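Local coordinates for protein 4-hydroxybenzoyl-CoA thioesterase (Bacillus halodurans, PDB 5WH9) that probably hydrolyses the thioester of gentisyl-coenzyme A, as a hotdog-fold acyl-CoA thioesterase built from four copies of the chain, at residues K86-E91 / E106-A111; L41-S46 / S125-A130. One frame throughout, in Å; residues are numbered along the deposited sequence.

Interaction 1 of 2, residues K86-E91 / E106-A111; sequences KSFILE and EKRVWA
Strands 87-96 and 99-111 form an antiparallel beta hairpin in the hotdog-fold sheet, and F88 and R108 face each other across it as a hydrogen-bonded pair. F88 N gives its hydrogen to R108 O at 2.8 Å. R108 N returns a nearly straight bond to F88 O at 2.7 Å. L90 and E106 repeat the pattern, with each N bonded to the other's O. I89-K107 is the non-hydrogen-bonded pair between them, and S87-V109 is another beyond F88-R108. Beyond S87, the bond from W110 N to K86 O is long and weak.

F88, L90, E106 and R108 share one face of the sheet. CG of F88 sits between its own N and carbonyl carbon (chi1 65°), which turns the ring toward R108. There R108 CB lies over the ring face, a CH-pi contact 4.2 Å from the centroid. F88 CE1 also meets the edge of the W110 indole at CE3, 4.2 Å away. A serine in place of F88 would probably leave R108 CB and the W110 edge without their apolar partner.

R108 NE and E106 OE2 form a salt bridge at 2.8 Å. OE2 lies in the guanidinium plane, but NE comes from above the carboxylate plane. R108 NH2 adds a weaker bond to OE2 and a salt bridge to D31. E106 OE1 is bonded to Y23 OH of the second subunit. Strand 73-80 flanks the hairpin next to 87-96, strand 57-64 flanks it next to 99-111, and helix 25-40 packs on L90, E106 and R108.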
# COMPACT_ATOMS: atom_id res chain seq x y z
N LYS B 86 -8.86 -12.00 27.67
CA LYS B 86 -9.40 -11.80 26.32
C LYS B 86 -8.59 -10.87 25.41
O LYS B 86 -8.92 -10.73 24.23
CB LYS B 86 -10.86 -11.34 26.40
CG LYS B 86 -11.77 -12.39 27.02
CD LYS B 86 -13.23 -12.11 26.74
CE LYS B 86 -13.90 -11.48 27.94
NZ LYS B 86 -15.31 -11.12 27.63
N SER B 87 -7.54 -10.26 25.95
CA SER B 87 -6.69 -9.37 25.18
C SER B 87 -5.21 -9.51 25.56
O SER B 87 -4.86 -10.10 26.58
CB SER B 87 -7.13 -7.92 25.39
OG SER B 87 -6.75 -7.45 26.67
N PHE B 88 -4.33 -8.96 24.71
CA PHE B 88 -2.92 -8.87 25.01
C PHE B 88 -2.33 -7.66 24.28
O PHE B 88 -2.89 -7.19 23.29
CB PHE B 88 -2.18 -10.17 24.63
CG PHE B 88 -2.18 -10.46 23.16
CD1 PHE B 88 -3.29 -11.02 22.54
CD2 PHE B 88 -1.07 -10.19 22.38
CE1 PHE B 88 -3.30 -11.28 21.17
CE2 PHE B 88 -1.07 -10.45 21.02
CZ PHE B 88 -2.18 -11.00 20.42
N ILE B 89 -1.20 -7.16 24.78
CA ILE B 89 -0.47 -6.07 24.14
C ILE B 89 0.93 -6.51 23.71
O ILE B 89 1.66 -7.09 24.50
CB ILE B 89 -0.32 -4.85 25.07
CG1 ILE B 89 -1.67 -4.22 25.38
CG2 ILE B 89 0.57 -3.79 24.43
CD1 ILE B 89 -1.54 -3.00 26.29
N LEU B 90 1.28 -6.24 22.46
CA LEU B 90 2.62 -6.48 21.96
C LEU B 90 3.39 -5.17 21.94
O LEU B 90 2.92 -4.18 21.39
CB LEU B 90 2.57 -7.03 20.54
CG LEU B 90 1.92 -8.41 20.36
CD1 LEU B 90 1.87 -8.79 18.87
CD2 LEU B 90 2.67 -9.47 21.17
N GLU B 91 4.57 -5.17 22.54
CA GLU B 91 5.49 -4.06 22.37
C GLU B 91 6.45 -4.33 21.19
O GLU B 91 6.99 -5.44 21.06
CB GLU B 91 6.26 -3.82 23.66
CG GLU B 91 6.90 -2.43 23.74
CD GLU B 91 7.64 -2.20 25.06
OE1 GLU B 91 7.06 -1.56 25.97
OE2 GLU B 91 8.80 -2.65 25.18
N GLU B 106 0.73 -2.68 20.14
CA GLU B 106 -0.58 -3.01 19.63
C GLU B 106 -1.35 -3.63 20.79
O GLU B 106 -0.85 -4.52 21.47
CB GLU B 106 -0.44 -4.05 18.50
CG GLU B 106 0.36 -3.60 17.28
CD GLU B 106 0.50 -4.68 16.23
OE1 GLU B 106 0.41 -4.35 15.03
OE2 GLU B 106 0.74 -5.86 16.58
N LYS B 107 -2.56 -3.14 21.05
CA LYS B 107 -3.49 -3.89 21.88
C LYS B 107 -4.32 -4.78 20.96
O LYS B 107 -4.93 -4.30 20.01
CB LYS B 107 -4.42 -2.97 22.65
CG LYS B 107 -5.33 -3.71 23.62
CD LYS B 107 -5.83 -2.80 24.75
CE LYS B 107 -6.81 -3.57 25.64
NZ LYS B 107 -7.21 -2.81 26.87
N ARG B 108 -4.33 -6.08 21.24
CA ARG B 108 -5.10 -7.00 20.41
C ARG B 108 -6.00 -7.91 21.24
O ARG B 108 -5.73 -8.19 22.41
CB ARG B 108 -4.18 -7.84 19.52
CG ARG B 108 -3.29 -7.06 18.56
CD ARG B 108 -2.44 -8.02 17.74
NE ARG B 108 -1.62 -7.37 16.72
CZ ARG B 108 -1.95 -7.28 15.43
NH1 ARG B 108 -3.10 -7.78 15.01
NH2 ARG B 108 -1.13 -6.69 14.57
N VAL B 109 -7.07 -8.39 20.62
CA VAL B 109 -7.97 -9.31 21.27
C VAL B 109 -7.98 -10.59 20.46
O VAL B 109 -7.27 -10.69 19.46
CB VAL B 109 -9.40 -8.74 21.37
CG1 VAL B 109 -9.40 -7.51 22.27
CG2 VAL B 109 -9.96 -8.41 20.00
N TRP B 110 -8.75 -11.58 20.90
CA TRP B 110 -8.88 -12.82 20.14
C TRP B 110 -10.30 -12.93 19.64
O TRP B 110 -11.24 -12.71 20.40
CB TRP B 110 -8.53 -14.01 21.02
CG TRP B 110 -8.02 -15.19 20.24
CD1 TRP B 110 -8.75 -16.22 19.73
CD2 TRP B 110 -6.65 -15.44 19.88
NE1 TRP B 110 -7.93 -17.11 19.09
CE2 TRP B 110 -6.64 -16.65 19.16
CE3 TRP B 110 -5.44 -14.77 20.10
CZ2 TRP B 110 -5.46 -17.20 18.65
CZ3 TRP B 110 -4.27 -15.31 19.60
CH2 TRP B 110 -4.29 -16.52 18.88
N ALA B 111 -10.47 -13.26 18.36
CA ALA B 111 -11.80 -13.36 17.77
C ALA B 111 -11.96 -14.58 16.86
O ALA B 111 -10.97 -15.21 16.46
CB ALA B 111 -12.15 -12.09 17.01

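Interaction 2 of 2, residues L41-S46 / S125-A130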
# COMPACT_ATOMS: atom_id res chain seq x y z
N LEU B 41 6.25 -18.77 17.80
CA LEU B 41 5.79 -19.37 19.05
C LEU B 41 5.15 -20.73 18.80
O LEU B 41 4.89 -21.47 19.74
CB LEU B 41 4.80 -18.47 19.78
CG LEU B 41 5.36 -17.37 20.68
CD1 LEU B 41 4.23 -16.55 21.28
CD2 LEU B 41 6.23 -17.96 21.80
N GLY B 42 4.87 -21.04 17.55
CA GLY B 42 4.29 -22.33 17.21
C GLY B 42 2.87 -22.29 16.67
O GLY B 42 2.23 -23.33 16.48
N PHE B 43 2.37 -21.08 16.43
CA PHE B 43 1.01 -20.91 15.94
C PHE B 43 1.03 -20.16 14.60
O PHE B 43 0.85 -18.95 14.57
CB PHE B 43 0.17 -20.17 16.98
CG PHE B 43 0.32 -20.71 18.38
CD1 PHE B 43 -0.51 -21.72 18.84
CD2 PHE B 43 1.33 -20.23 19.21
CE1 PHE B 43 -0.36 -22.24 20.12
CE2 PHE B 43 1.49 -20.74 20.50
CZ PHE B 43 0.64 -21.75 20.95
N PRO B 44 1.28 -20.89 13.50
CA PRO B 44 1.32 -20.32 12.14
C PRO B 44 0.02 -19.62 11.83
O PRO B 44 -1.00 -20.28 11.68
CB PRO B 44 1.44 -21.55 11.22
CG PRO B 44 1.98 -22.64 12.09
CD PRO B 44 1.58 -22.34 13.52
N THR B 45 0.05 -18.30 11.71
CA THR B 45 -1.17 -17.51 11.61
C THR B 45 -1.96 -17.73 10.31
O THR B 45 -3.15 -17.46 10.25
CB THR B 45 -0.87 -16.04 11.83
OG1 THR B 45 -0.05 -15.56 10.76
CG2 THR B 45 -0.12 -15.85 13.16
N SER B 46 -1.28 -18.22 9.26
CA SER B 46 -1.97 -18.60 8.02
C SER B 46 -2.99 -19.69 8.30
O SER B 46 -4.06 -19.75 7.69
CB SER B 46 -0.96 -19.13 6.99
OG SER B 46 -0.24 -20.24 7.50
N SER B 125 -5.96 -21.41 25.19
CA SER B 125 -5.21 -21.88 26.29
C SER B 125 -3.77 -22.20 25.90
O SER B 125 -2.87 -21.89 26.61
CB SER B 125 -5.98 -23.05 26.86
OG SER B 125 -6.07 -24.12 25.97
N SER B 126 -3.58 -22.82 24.76
CA SER B 126 -2.27 -23.12 24.28
C SER B 126 -1.47 -21.88 23.99
O SER B 126 -0.31 -21.84 24.22
CB SER B 126 -2.41 -23.91 23.03
OG SER B 126 -3.37 -23.29 22.24
N VAL B 127 -2.13 -20.88 23.44
CA VAL B 127 -1.52 -19.58 23.19
C VAL B 127 -1.24 -18.89 24.52
O VAL B 127 -0.15 -18.37 24.74
CB VAL B 127 -2.42 -18.70 22.31
CG1 VAL B 127 -1.78 -17.35 22.10
CG2 VAL B 127 -2.66 -19.38 20.96
N ARG B 128 -2.21 -18.92 25.42
CA ARG B 128 -2.01 -18.33 26.74
C ARG B 128 -0.72 -18.84 27.38
O ARG B 128 0.12 -18.05 27.79
CB ARG B 128 -3.21 -18.62 27.64
CG ARG B 128 -3.23 -17.83 28.94
CD ARG B 128 -4.52 -18.09 29.71
NE ARG B 128 -4.77 -19.53 29.86
CZ ARG B 128 -5.79 -20.18 29.32
NH1 ARG B 128 -6.69 -19.52 28.58
NH2 ARG B 128 -5.93 -21.49 29.52
N VAL B 129 -0.57 -20.16 27.46
CA VAL B 129 0.62 -20.76 28.06
C VAL B 129 1.90 -20.40 27.31
O VAL B 129 2.98 -20.30 27.91
CB VAL B 129 0.50 -22.30 28.11
CG1 VAL B 129 1.85 -22.95 28.44
CG2 VAL B 129 -0.58 -22.72 29.11
N ALA B 130 1.79 -20.22 26.00
CA ALA B 130 2.95 -19.86 25.19
C ALA B 130 3.35 -18.40 25.45
O ALA B 130 4.53 -18.06 25.44
CB ALA B 130 2.66 -20.11 23.70
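F43 carries most of this contact, by apolar packing against V127 and A130 of helix 125-131. No hydrogen bond joins segments 41-46 and 125-130. V127 CG2 stands over one face of the F43 ring in a CH-pi contact. It is 3.9 Å from the centroid and 16° off the ring normal, displaced toward the rim on the CD1-CE1 side. This methyl is anti to the carbonyl carbon of V127, while CG1 takes the position anti to the backbone N (chi1 179°). A130 CB meets the same ring differently. It comes in at the edge, near the ring plane, and touches CE2 at 3.5 Å. The ring is thus held both over a face and at an edge by side chains about one helical turn apart.

Contacts with polar atoms are close but are not hydrogen bonds. F43 CZ lies 3.4 Å from S126 O. That oxygen also accepts the helical bond from A130 N, at 3.2 Å. S126 OG is 3.8 Å from F43 CE1. At the margin, L41 CD2 approaches A130 O at 4.0 Å.

The backbone turns sharply between L41 and F43. G42 has positive phi (113°) and closes the preceding helix with a Schellman motif. P44 is the N-cap residue of the next helix. The contact therefore joins the link between helices 25-40 and 45-50 to the C-terminal helix 125-131. T45 packs back on H35 and L38 of helix 25-40, and on F70 of the third subunit.

Overall arrangement
Interactions 1 and 2 lie about 13 Å apart, centre to centre, within one hotdog domain. In sequence, the hairpin of interaction 1 is nested inside the loop closed by interaction 2. They touch directly: W110 CH2 packs against V127 CG2 at 3.9 Å. The V127 methyl over F43 thus also reaches the W110 indole, which is part of interaction 1. F131, the next residue of helix 125-131 after segment 125-130, meets the ring of F88, a second link between the two regions. Interaction 1 is the more buried, with its centre about 11 Å from that of the chain; interaction 2 is a surface contact at about 15 Å. Each lies near another subunit: interaction 1 the second, interaction 2 the third.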